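Long-range contact in GCN5-related N-acetyltransferase (Kribbella flavida, PDB 4IUS), which is a GNAT-family enzyme that probably transfers an acyl group, most likely acetyl from acetyl-coenzyme A, to an acceptor substrate: residues A[122-136]-A[154-168]. The protein carries 1 engineered substitution. Numbering follows the deposited sequence.
Sequences GVTAAVVASAEEQEA and FQPEPADGGAVLIRM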
# COMPACT_ATOMS: atom_id res chain seq x y z
N GLY A 122 6.11 28.71 -9.25
CA GLY A 122 5.00 28.22 -10.07
C GLY A 122 4.30 26.99 -9.54
O GLY A 122 3.27 26.60 -10.10
N VAL A 123 4.85 26.38 -8.50
CA VAL A 123 4.36 25.09 -8.03
C VAL A 123 3.52 25.30 -6.76
O VAL A 123 3.93 25.99 -5.83
CB VAL A 123 5.51 24.08 -7.78
CG1 VAL A 123 4.97 22.73 -7.35
CG2 VAL A 123 6.38 23.91 -9.00
N THR A 124 2.32 24.72 -6.75
CA THR A 124 1.41 24.84 -5.63
C THR A 124 0.85 23.44 -5.32
O THR A 124 1.03 22.50 -6.09
CB THR A 124 0.27 25.84 -5.97
OG1 THR A 124 -0.51 25.33 -7.08
CG2 THR A 124 0.79 27.25 -6.30
N ALA A 125 0.13 23.32 -4.23
CA ALA A 125 -0.49 22.07 -3.84
C ALA A 125 -1.91 22.30 -3.37
O ALA A 125 -2.20 23.34 -2.78
CB ALA A 125 0.26 21.40 -2.71
N ALA A 126 -2.76 21.31 -3.59
CA ALA A 126 -4.11 21.34 -3.09
C ALA A 126 -4.58 19.92 -2.81
O ALA A 126 -4.41 19.03 -3.62
CB ALA A 126 -5.04 21.98 -4.13
N VAL A 127 -5.28 19.72 -1.71
CA VAL A 127 -5.95 18.47 -1.41
C VAL A 127 -7.06 18.25 -2.45
O VAL A 127 -7.77 19.18 -2.85
CB VAL A 127 -6.54 18.51 0.01
CG1 VAL A 127 -7.76 19.43 0.06
CG2 VAL A 127 -6.88 17.10 0.48
N VAL A 128 -7.23 17.01 -2.89
CA VAL A 128 -8.33 16.64 -3.79
C VAL A 128 -9.66 16.84 -3.08
O VAL A 128 -9.84 16.37 -1.96
CB VAL A 128 -8.19 15.18 -4.24
CG1 VAL A 128 -9.45 14.66 -4.86
CG2 VAL A 128 -7.03 15.06 -5.20
N ALA A 129 -10.57 17.58 -3.72
CA ALA A 129 -11.84 17.99 -3.13
C ALA A 129 -13.01 17.79 -4.08
O ALA A 129 -14.09 18.37 -3.86
CB ALA A 129 -11.74 19.43 -2.68
N SER A 130 -12.87 16.92 -5.05
CA SER A 130 -13.94 16.60 -5.96
C SER A 130 -13.64 15.30 -6.71
O SER A 130 -12.50 14.87 -6.80
CB SER A 130 -14.13 17.71 -6.98
OG SER A 130 -13.07 17.76 -7.90
N ALA A 131 -14.69 14.73 -7.27
CA ALA A 131 -14.59 13.59 -8.15
C ALA A 131 -13.67 13.90 -9.33
O ALA A 131 -12.84 13.09 -9.71
CB ALA A 131 -15.97 13.15 -8.63
N GLU A 132 -13.81 15.08 -9.93
CA GLU A 132 -12.99 15.39 -11.09
C GLU A 132 -11.52 15.53 -10.71
O GLU A 132 -10.64 15.11 -11.47
CB GLU A 132 -13.50 16.63 -11.83
CG GLU A 132 -14.88 16.45 -12.42
CD GLU A 132 -16.03 16.51 -11.41
OE1 GLU A 132 -15.87 17.02 -10.25
OE2 GLU A 132 -17.12 16.04 -11.79
N GLU A 133 -11.21 16.07 -9.52
CA GLU A 133 -9.81 16.13 -9.08
C GLU A 133 -9.28 14.73 -8.79
O GLU A 133 -8.13 14.45 -9.07
CB GLU A 133 -9.66 17.07 -7.87
CG GLU A 133 -9.78 18.53 -8.26
CD GLU A 133 -10.01 19.47 -7.13
OE1 GLU A 133 -9.70 19.20 -5.98
OE2 GLU A 133 -10.54 20.55 -7.44
N GLN A 134 -10.14 13.84 -8.24
CA GLN A 134 -9.71 12.47 -8.01
C GLN A 134 -9.45 11.76 -9.34
O GLN A 134 -8.54 10.98 -9.45
CB GLN A 134 -10.71 11.72 -7.15
CG GLN A 134 -10.26 10.33 -6.74
CD GLN A 134 -8.96 10.34 -5.93
OE1 GLN A 134 -8.84 11.11 -4.97
NE2 GLN A 134 -7.97 9.54 -6.34
N GLU A 135 -10.26 12.05 -10.35
CA GLU A 135 -10.06 11.51 -11.68
C GLU A 135 -8.76 11.96 -12.26
O GLU A 135 -8.01 11.16 -12.85
CB GLU A 135 -11.23 11.87 -12.59
CG GLU A 135 -12.55 11.18 -12.23
CD GLU A 135 -13.76 11.78 -12.97
OE1 GLU A 135 -13.64 12.81 -13.72
OE2 GLU A 135 -14.84 11.21 -12.77
N ALA A 136 -8.40 13.22 -12.04
CA ALA A 136 -7.10 13.72 -12.48
C ALA A 136 -5.99 13.01 -11.75
O ALA A 136 -4.99 12.62 -12.37
CB ALA A 136 -6.99 15.22 -12.27
N PHE A 154 -13.75 9.58 -4.92
CA PHE A 154 -13.66 10.70 -4.01
C PHE A 154 -14.69 10.61 -2.91
O PHE A 154 -15.86 10.41 -3.19
CB PHE A 154 -13.86 12.03 -4.73
CG PHE A 154 -13.87 13.18 -3.79
CD1 PHE A 154 -12.74 13.56 -3.14
CD2 PHE A 154 -15.07 13.83 -3.48
CE1 PHE A 154 -12.77 14.54 -2.18
CE2 PHE A 154 -15.10 14.81 -2.54
CZ PHE A 154 -13.95 15.19 -1.88
N GLN A 155 -14.26 10.83 -1.69
CA GLN A 155 -15.13 10.99 -0.56
C GLN A 155 -14.47 12.06 0.31
O GLN A 155 -13.22 12.22 0.30
CB GLN A 155 -15.37 9.63 0.13
CG GLN A 155 -14.08 8.98 0.63
CD GLN A 155 -13.54 9.64 1.91
OE1 GLN A 155 -14.32 10.07 2.77
NE2 GLN A 155 -12.21 9.71 2.03
N PRO A 156 -15.28 12.76 1.11
CA PRO A 156 -14.80 14.00 1.70
C PRO A 156 -14.08 13.91 3.05
O PRO A 156 -13.56 14.92 3.54
CB PRO A 156 -16.12 14.79 1.88
CG PRO A 156 -17.15 13.75 2.08
CD PRO A 156 -16.76 12.69 1.10
N GLU A 157 -14.04 12.73 3.67
CA GLU A 157 -13.51 12.60 5.03
C GLU A 157 -12.04 12.16 5.01
O GLU A 157 -11.73 11.02 4.64
CB GLU A 157 -14.34 11.62 5.84
CG GLU A 157 -13.77 11.31 7.24
CD GLU A 157 -13.38 12.55 8.06
OE1 GLU A 157 -12.24 12.62 8.56
OE2 GLU A 157 -14.24 13.47 8.19
N PRO A 158 -11.14 13.04 5.48
CA PRO A 158 -9.73 12.69 5.36
C PRO A 158 -9.28 11.48 6.18
O PRO A 158 -8.34 10.78 5.80
CB PRO A 158 -8.99 13.95 5.84
CG PRO A 158 -9.97 14.73 6.61
CD PRO A 158 -11.29 14.42 5.99
N ALA A 159 -9.95 11.20 7.28
CA ALA A 159 -9.65 9.99 8.05
C ALA A 159 -9.92 8.72 7.23
O ALA A 159 -9.40 7.67 7.58
CB ALA A 159 -10.45 9.95 9.36
N ASP A 160 -10.75 8.81 6.19
CA ASP A 160 -11.09 7.68 5.33
C ASP A 160 -10.28 7.64 4.03
O ASP A 160 -10.57 6.84 3.13
CB ASP A 160 -12.60 7.64 5.06
CG ASP A 160 -13.41 7.37 6.32
OD1 ASP A 160 -12.81 6.95 7.35
OD2 ASP A 160 -14.68 7.58 6.30
N GLY A 161 -9.24 8.46 4.00
CA GLY A 161 -8.33 8.49 2.88
C GLY A 161 -8.42 9.82 2.16
O GLY A 161 -9.37 10.59 2.32
N GLY A 162 -7.49 10.07 1.26
CA GLY A 162 -7.52 11.24 0.45
C GLY A 162 -6.38 11.27 -0.55
O GLY A 162 -5.60 10.34 -0.64
N ALA A 163 -6.31 12.36 -1.28
CA ALA A 163 -5.26 12.54 -2.26
C ALA A 163 -4.92 14.01 -2.39
O ALA A 163 -5.69 14.86 -1.95
CB ALA A 163 -5.62 11.90 -3.61
N VAL A 164 -3.81 14.28 -3.07
CA VAL A 164 -3.35 15.65 -3.31
C VAL A 164 -2.94 15.79 -4.78
O VAL A 164 -2.55 14.81 -5.41
CB VAL A 164 -2.18 16.05 -2.37
CG1 VAL A 164 -2.55 15.80 -0.92
CG2 VAL A 164 -0.87 15.39 -2.78
N LEU A 165 -3.04 17.01 -5.27
CA LEU A 165 -2.48 17.37 -6.56
C LEU A 165 -1.45 18.47 -6.36
O LEU A 165 -1.70 19.47 -5.68
CB LEU A 165 -3.60 17.88 -7.50
CG LEU A 165 -4.60 16.78 -7.93
CD1 LEU A 165 -5.77 17.41 -8.68
CD2 LEU A 165 -3.94 15.69 -8.78
N ILE A 166 -0.32 18.28 -7.01
CA ILE A 166 0.72 19.29 -7.15
C ILE A 166 0.50 19.93 -8.52
O ILE A 166 0.37 19.20 -9.53
CB ILE A 166 2.13 18.69 -7.06
CG1 ILE A 166 2.35 17.97 -5.77
CG2 ILE A 166 3.21 19.72 -7.35
CD1 ILE A 166 2.25 18.83 -4.57
N ARG A 167 0.41 21.25 -8.57
CA ARG A 167 0.12 21.97 -9.80
C ARG A 167 1.29 22.84 -10.19
O ARG A 167 1.97 23.40 -9.34
CB ARG A 167 -1.11 22.82 -9.61
CG ARG A 167 -2.29 22.05 -9.00
CD ARG A 167 -2.64 22.49 -7.59
NE ARG A 167 -2.96 23.91 -7.67
CZ ARG A 167 -4.09 24.39 -8.16
NH1 ARG A 167 -4.25 25.71 -8.37
NH2 ARG A 167 -5.10 23.56 -8.41
N MSE A 168 1.49 22.94 -11.48
CA MSE A 168 2.45 23.86 -12.06
C MSE A 168 1.66 24.88 -12.88
O MSE A 168 0.92 24.50 -13.81
CB MSE A 168 3.44 23.07 -12.91
CG MSE A 168 4.48 23.92 -13.60
SE MSE A 168 5.74 24.84 -12.46
CE MSE A 168 6.97 23.35 -12.19
O HOH W 1 -8.93 13.89 -0.96
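Phe-154 lies flat against the turn 128-130, just ahead of the helix that begins at Ala-131. Followed outward, its CB meets Ser-130 O and Ala-131 N; CG sits 3.6 Å from Ser-130 C; CD1 touches Val-128 CG1 and CD2 meets Ser-130 C and CA; CE1 reaches Val-128 O at 3.5 Å, CE2 faces Ala-129 O and C, and CZ ends against Ala-129 C. With CG of Phe-154 anti to its own backbone N (chi1 176°), the ring swings under this turn, one face centred below Ser-130 N, a buried amide without a polar partner. Replacing the ring with an alanine methyl is likely to open a gap beneath 128-130 and leave Val-128 CG1 without its aromatic neighbour. Ser-130 is the helix N-cap, its OG accepting from Glu-133 N at 3.0 Å. Val-128 N donates to Ala-163 O, and a water links Val-128 O to Ala-163 N where the strands part. From there strands 123-127 and 161-168 run antiparallel along one edge of the mixed sheet of the GNAT fold, 123-127 being its outermost strand. Leu-165 leans its CD1 under the helix, 3.8 Å from Glu-133 O. On the same face Arg-167, in the conformer modelled here, gives NE to Thr-124 OG1 (2.9 Å), which lies in the guanidinium plane. The other face is apolar: Val-123 CG1 presses tightly on Ile-166 CG2 (3.5 Å), and helix 202-216 packs over both.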